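Local structure of putative Acetyltransferase (Lactobacillus plantarum WCFS1, 3EFA) at residues Y19-G31 with F74-H86. The protein probably transfers the acetyl group of acetyl-coenzyme A to an amine of a still unidentified substrate, as a member of the GNAT family of N-acetyltransferases. Numbering follows the deposited sequence.
Sequences YALRQAVFVEERG and FGRVCTRKAYRGH. With FMT (formic acid), chain C.
Helix 19-29 runs almost perpendicular to strand 77-79, their axes 8.4 Å apart at an angle of 88°, in the GNAT fold, where this N-terminal helix packs on the central mixed sheet. In GNAT enzymes the segment following this strand is the pyrophosphate-binding loop of the cofactor site; here a formic acid molecule, probably from the crystallisation liquor, accepts a hydrogen bond from Gly85 N through O2. Cys78 forms the middle of the interface. Its SG, placed by chi1 (68°) between the backbone N and the carbonyl carbon, lies 4.9 Å from the centroid of the Phe26 ring in an oblique sulfur-aromatic contact and 4.0 Å from Arg22 CG. Val25 CG1 packs on Cys78 CB, and Leu21 CD2 on Arg80 CB. At one flank the aliphatic start of Arg76 covers a face of the Arg22 guanidinium, with the two guanidinium planes nearly perpendicular and Arg22 NH2 3.7 Å from Arg76 NE; salt bridges from Arg22 to Glu37 and Asp42 probably offset the like charges, and Arg76 NH2 is hydrogen-bonded to Glu37 O. Towards the helix C-terminus, Arg84 grips Glu29 end-on and nearly coplanar: NH1 reaches OE2 at 3.0 Å and NH2 reaches OE1 at 2.9 Å. Arg84 NE also donates to Thr79 O at 2.9 Å, tilted from the carbonyl plane, which helps fix the guanidinium.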
loop_
_atom_site.group_PDB
_atom_site.type_symbol
_atom_site.label_atom_id
_atom_site.label_comp_id
_atom_site.label_asym_id
_atom_site.label_seq_id
_atom_site.Cartn_x
_atom_site.Cartn_y
_atom_site.Cartn_z
ATOM N N TYR A 19 10.996 16.289 -18.381
ATOM C CA TYR A 19 11.360 15.172 -19.263
ATOM C C TYR A 19 12.891 15.083 -19.463
ATOM O O TYR A 19 13.462 13.991 -19.523
ATOM C CB TYR A 19 10.673 15.287 -20.641
ATOM C CG TYR A 19 9.171 15.076 -20.670
ATOM C CD1 TYR A 19 8.427 15.029 -19.504
ATOM C CD2 TYR A 19 8.492 14.967 -21.875
ATOM C CE1 TYR A 19 7.050 14.851 -19.535
ATOM C CE2 TYR A 19 7.109 14.789 -21.915
ATOM C CZ TYR A 19 6.396 14.733 -20.739
ATOM O OH TYR A 19 5.021 14.561 -20.757
ATOM N N ALA A 20 13.543 16.236 -19.575
ATOM C CA ALA A 20 14.981 16.277 -19.817
ATOM C C ALA A 20 15.748 15.691 -18.640
ATOM O O ALA A 20 16.689 14.917 -18.839
ATOM C CB ALA A 20 15.474 17.739 -20.146
ATOM N N LEU A 21 15.346 16.056 -17.422
ATOM C CA LEU A 21 15.948 15.461 -16.214
ATOM C C LEU A 21 15.750 13.937 -16.171
ATOM O O LEU A 21 16.711 13.191 -15.966
ATOM C CB LEU A 21 15.430 16.135 -14.935
ATOM C CG LEU A 21 15.885 17.600 -14.723
ATOM C CD1 LEU A 21 15.277 18.250 -13.474
ATOM C CD2 LEU A 21 17.404 17.714 -14.677
ATOM N N ARG A 22 14.521 13.476 -16.412
ATOM C CA ARG A 22 14.216 12.037 -16.352
ATOM C C ARG A 22 14.926 11.229 -17.459
ATOM O O ARG A 22 15.383 10.100 -17.220
ATOM C CB ARG A 22 12.697 11.781 -16.348
ATOM C CG ARG A 22 11.913 12.473 -15.182
ATOM C CD ARG A 22 10.399 12.573 -15.468
ATOM N NE ARG A 22 9.834 11.305 -15.935
ATOM C CZ ARG A 22 8.611 11.142 -16.447
ATOM N NH1 ARG A 22 7.778 12.178 -16.582
ATOM N NH2 ARG A 22 8.219 9.934 -16.835
ATOM N N GLN A 23 15.035 11.807 -18.655
ATOM C CA GLN A 23 15.737 11.136 -19.761
ATOM C C GLN A 23 17.218 10.949 -19.412
ATOM O O GLN A 23 17.804 9.891 -19.659
ATOM C CB GLN A 23 15.570 11.921 -21.088
ATOM C CG GLN A 23 16.512 11.514 -22.253
ATOM C CD GLN A 23 16.124 10.202 -22.950
ATOM O OE1 GLN A 23 14.967 9.767 -22.914
ATOM N NE2 GLN A 23 17.102 9.563 -23.583
ATOM N N ALA A 24 17.816 11.970 -18.813
ATOM C CA ALA A 24 19.240 11.913 -18.508
ATOM C C ALA A 24 19.547 10.904 -17.403
ATOM O O ALA A 24 20.506 10.136 -17.526
ATOM C CB ALA A 24 19.787 13.302 -18.149
ATOM N N VAL A 25 18.724 10.900 -16.348
ATOM C CA VAL A 25 18.956 10.074 -15.154
ATOM C C VAL A 25 18.474 8.615 -15.269
ATOM O O VAL A 25 19.253 7.677 -15.084
ATOM C CB VAL A 25 18.323 10.718 -13.881
ATOM C CG1 VAL A 25 18.431 9.786 -12.683
ATOM C CG2 VAL A 25 18.982 12.064 -13.556
ATOM N N PHE A 26 17.189 8.426 -15.555
ATOM C CA PHE A 26 16.606 7.079 -15.595
ATOM C C PHE A 26 16.977 6.303 -16.864
ATOM O O PHE A 26 17.403 5.154 -16.779
ATOM C CB PHE A 26 15.073 7.121 -15.452
ATOM C CG PHE A 26 14.586 7.587 -14.101
ATOM C CD1 PHE A 26 14.829 6.828 -12.947
ATOM C CD2 PHE A 26 13.859 8.766 -13.982
ATOM C CE1 PHE A 26 14.373 7.251 -11.690
ATOM C CE2 PHE A 26 13.397 9.203 -12.734
ATOM C CZ PHE A 26 13.652 8.440 -11.582
ATOM N N VAL A 27 16.807 6.928 -18.034
ATOM C CA VAL A 27 17.040 6.247 -19.304
ATOM C C VAL A 27 18.537 6.104 -19.636
ATOM O O VAL A 27 19.021 5.004 -19.875
ATOM C CB VAL A 27 16.272 6.930 -20.492
ATOM C CG1 VAL A 27 16.536 6.208 -21.824
ATOM C CG2 VAL A 27 14.782 6.963 -20.217
ATOM N N GLU A 28 19.271 7.210 -19.647
ATOM C CA GLU A 28 20.661 7.164 -20.103
ATOM C C GLU A 28 21.666 6.715 -19.037
ATOM O O GLU A 28 22.502 5.848 -19.287
ATOM C CB GLU A 28 21.065 8.501 -20.736
ATOM C CG GLU A 28 20.374 8.721 -22.093
ATOM C CD GLU A 28 20.664 10.076 -22.721
ATOM O OE1 GLU A 28 19.774 10.596 -23.419
ATOM O OE2 GLU A 28 21.773 10.614 -22.532
ATOM N N GLU A 29 21.575 7.303 -17.852
ATOM C CA GLU A 29 22.525 7.017 -16.792
ATOM C C GLU A 29 22.297 5.634 -16.168
ATOM O O GLU A 29 23.256 4.934 -15.842
ATOM C CB GLU A 29 22.469 8.106 -15.712
ATOM C CG GLU A 29 23.256 7.774 -14.447
ATOM C CD GLU A 29 23.113 8.840 -13.373
ATOM O OE1 GLU A 29 22.588 9.932 -13.678
ATOM O OE2 GLU A 29 23.525 8.590 -12.221
ATOM N N ARG A 30 21.035 5.242 -16.019
ATOM C CA ARG A 30 20.709 4.013 -15.297
ATOM C C ARG A 30 20.137 2.887 -16.159
ATOM O O ARG A 30 19.841 1.814 -15.652
ATOM C CB ARG A 30 19.788 4.321 -14.115
ATOM C CG ARG A 30 20.490 5.118 -13.029
ATOM C CD ARG A 30 19.510 5.771 -12.087
ATOM N NE ARG A 30 18.641 4.792 -11.456
ATOM C CZ ARG A 30 17.774 5.083 -10.493
ATOM N NH1 ARG A 30 17.665 6.332 -10.051
ATOM N NH2 ARG A 30 17.018 4.124 -9.972
ATOM N N GLY A 31 19.978 3.139 -17.455
ATOM C CA GLY A 31 19.633 2.092 -18.400
ATOM C C GLY A 31 18.214 1.551 -18.373
ATOM O O GLY A 31 17.956 0.458 -18.874
ATOM N N PHE A 74 3.615 11.401 -4.916
ATOM C CA PHE A 74 4.715 12.100 -5.581
ATOM C C PHE A 74 5.609 11.077 -6.299
ATOM O O PHE A 74 6.187 10.203 -5.648
ATOM C CB PHE A 74 5.561 12.864 -4.561
ATOM C CG PHE A 74 4.769 13.771 -3.646
ATOM C CD1 PHE A 74 4.292 15.006 -4.099
ATOM C CD2 PHE A 74 4.528 13.403 -2.318
ATOM C CE1 PHE A 74 3.577 15.855 -3.251
ATOM C CE2 PHE A 74 3.811 14.241 -1.458
ATOM C CZ PHE A 74 3.334 15.470 -1.921
ATOM N N GLY A 75 5.719 11.169 -7.627
ATOM C CA GLY A 75 6.518 10.215 -8.388
ATOM C C GLY A 75 7.581 10.766 -9.340
ATOM O O GLY A 75 7.839 11.985 -9.381
ATOM N N ARG A 76 8.188 9.856 -10.112
ATOM C CA ARG A 76 9.296 10.167 -11.037
ATOM C C ARG A 76 10.296 11.203 -10.470
ATOM O O ARG A 76 10.593 12.247 -11.100
ATOM C CB ARG A 76 8.755 10.570 -12.423
ATOM C CG ARG A 76 7.831 9.505 -13.069
ATOM C CD ARG A 76 8.526 8.140 -13.173
ATOM N NE ARG A 76 8.004 7.259 -14.227
ATOM C CZ ARG A 76 7.099 6.287 -14.055
ATOM N NH1 ARG A 76 6.551 6.056 -12.859
ATOM N NH2 ARG A 76 6.726 5.538 -15.095
ATOM N N VAL A 77 10.825 10.870 -9.292
ATOM C CA VAL A 77 11.685 11.735 -8.476
ATOM C C VAL A 77 13.168 11.625 -8.861
ATOM O O VAL A 77 13.726 10.533 -8.849
ATOM C CB VAL A 77 11.555 11.337 -6.995
ATOM C CG1 VAL A 77 12.263 12.347 -6.085
ATOM C CG2 VAL A 77 10.068 11.168 -6.609
ATOM N N CYS A 78 13.809 12.742 -9.200
ATOM C CA CYS A 78 15.228 12.698 -9.580
ATOM C C CYS A 78 15.938 14.057 -9.578
ATOM O O CYS A 78 15.299 15.115 -9.627
ATOM C CB CYS A 78 15.420 11.976 -10.929
ATOM S SG CYS A 78 14.777 12.821 -12.420
ATOM N N THR A 79 17.268 14.010 -9.527
ATOM C CA THR A 79 18.092 15.211 -9.403
ATOM C C THR A 79 19.271 15.157 -10.371
ATOM O O THR A 79 19.911 14.112 -10.509
ATOM C CB THR A 79 18.641 15.354 -7.959
ATOM O OG1 THR A 79 17.555 15.563 -7.047
ATOM C CG2 THR A 79 19.640 16.521 -7.845
ATOM N N ARG A 80 19.555 16.277 -11.036
ATOM C CA ARG A 80 20.711 16.374 -11.931
ATOM C C ARG A 80 21.982 15.934 -11.192
ATOM O O ARG A 80 22.205 16.312 -10.027
ATOM C CB ARG A 80 20.865 17.805 -12.480
ATOM C CG ARG A 80 21.844 17.925 -13.651
ATOM C CD ARG A 80 22.076 19.369 -14.105
ATOM N NE ARG A 80 20.898 19.989 -14.700
ATOM C CZ ARG A 80 20.793 20.386 -15.974
ATOM N NH1 ARG A 80 21.794 20.232 -16.834
ATOM N NH2 ARG A 80 19.670 20.953 -16.393
ATOM N N LYS A 81 22.813 15.148 -11.877
ATOM C CA LYS A 81 23.939 14.472 -11.244
ATOM C C LYS A 81 24.904 15.385 -10.482
ATOM O O LYS A 81 25.296 15.084 -9.349
ATOM C CB LYS A 81 24.715 13.627 -12.252
ATOM C CG LYS A 81 25.514 12.514 -11.585
ATOM C CD LYS A 81 26.625 11.991 -12.475
ATOM C CE LYS A 81 27.463 10.956 -11.740
ATOM N NZ LYS A 81 28.700 10.603 -12.489
ATOM N N ALA A 82 25.293 16.495 -11.090
ATOM C CA ALA A 82 26.262 17.365 -10.439
ATOM C C ALA A 82 25.725 18.026 -9.156
ATOM O O ALA A 82 26.498 18.569 -8.369
ATOM C CB ALA A 82 26.779 18.419 -11.428
ATOM N N TYR A 83 24.413 17.970 -8.935
ATOM C CA TYR A 83 23.799 18.700 -7.823
ATOM C C TYR A 83 23.227 17.798 -6.728
ATOM O O TYR A 83 22.539 18.268 -5.817
ATOM C CB TYR A 83 22.711 19.645 -8.346
ATOM C CG TYR A 83 23.255 20.724 -9.244
ATOM C CD1 TYR A 83 23.611 21.968 -8.731
ATOM C CD2 TYR A 83 23.438 20.497 -10.607
ATOM C CE1 TYR A 83 24.127 22.965 -9.557
ATOM C CE2 TYR A 83 23.953 21.485 -11.435
ATOM C CZ TYR A 83 24.295 22.714 -10.901
ATOM O OH TYR A 83 24.803 23.699 -11.719
ATOM N N ARG A 84 23.504 16.502 -6.823
ATOM C CA ARG A 84 23.019 15.554 -5.828
ATOM C C ARG A 84 23.740 15.744 -4.489
ATOM O O ARG A 84 24.914 16.137 -4.450
ATOM C CB ARG A 84 23.170 14.106 -6.324
ATOM C CG ARG A 84 22.596 13.856 -7.721
ATOM C CD ARG A 84 22.278 12.383 -7.977
ATOM N NE ARG A 84 21.647 12.214 -9.281
ATOM C CZ ARG A 84 22.086 11.408 -10.244
ATOM N NH1 ARG A 84 23.156 10.648 -10.046
ATOM N NH2 ARG A 84 21.443 11.357 -11.411
ATOM N N GLY A 85 23.023 15.479 -3.397
ATOM C CA GLY A 85 23.609 15.487 -2.069
ATOM C C GLY A 85 23.755 16.847 -1.413
ATOM O O GLY A 85 24.586 17.024 -0.516
ATOM N N HIS A 86 22.954 17.814 -1.846
ATOM C CA HIS A 86 22.993 19.146 -1.245
ATOM C C HIS A 86 21.626 19.568 -0.700
ATOM O O HIS A 86 21.402 20.748 -0.446
ATOM C CB HIS A 86 23.496 20.188 -2.250
ATOM C CG HIS A 86 24.887 19.937 -2.750
ATOM N ND1 HIS A 86 26.008 20.159 -1.982
ATOM C CD2 HIS A 86 25.337 19.508 -3.955
ATOM C CE1 HIS A 86 27.090 19.863 -2.683
ATOM N NE2 HIS A 86 26.708 19.466 -3.883
HETATM C C FMT C . 19.073 14.910 -4.073
HETATM O O1 FMT C . 18.801 16.114 -4.095
HETATM O O2 FMT C . 20.219 14.459 -4.025
#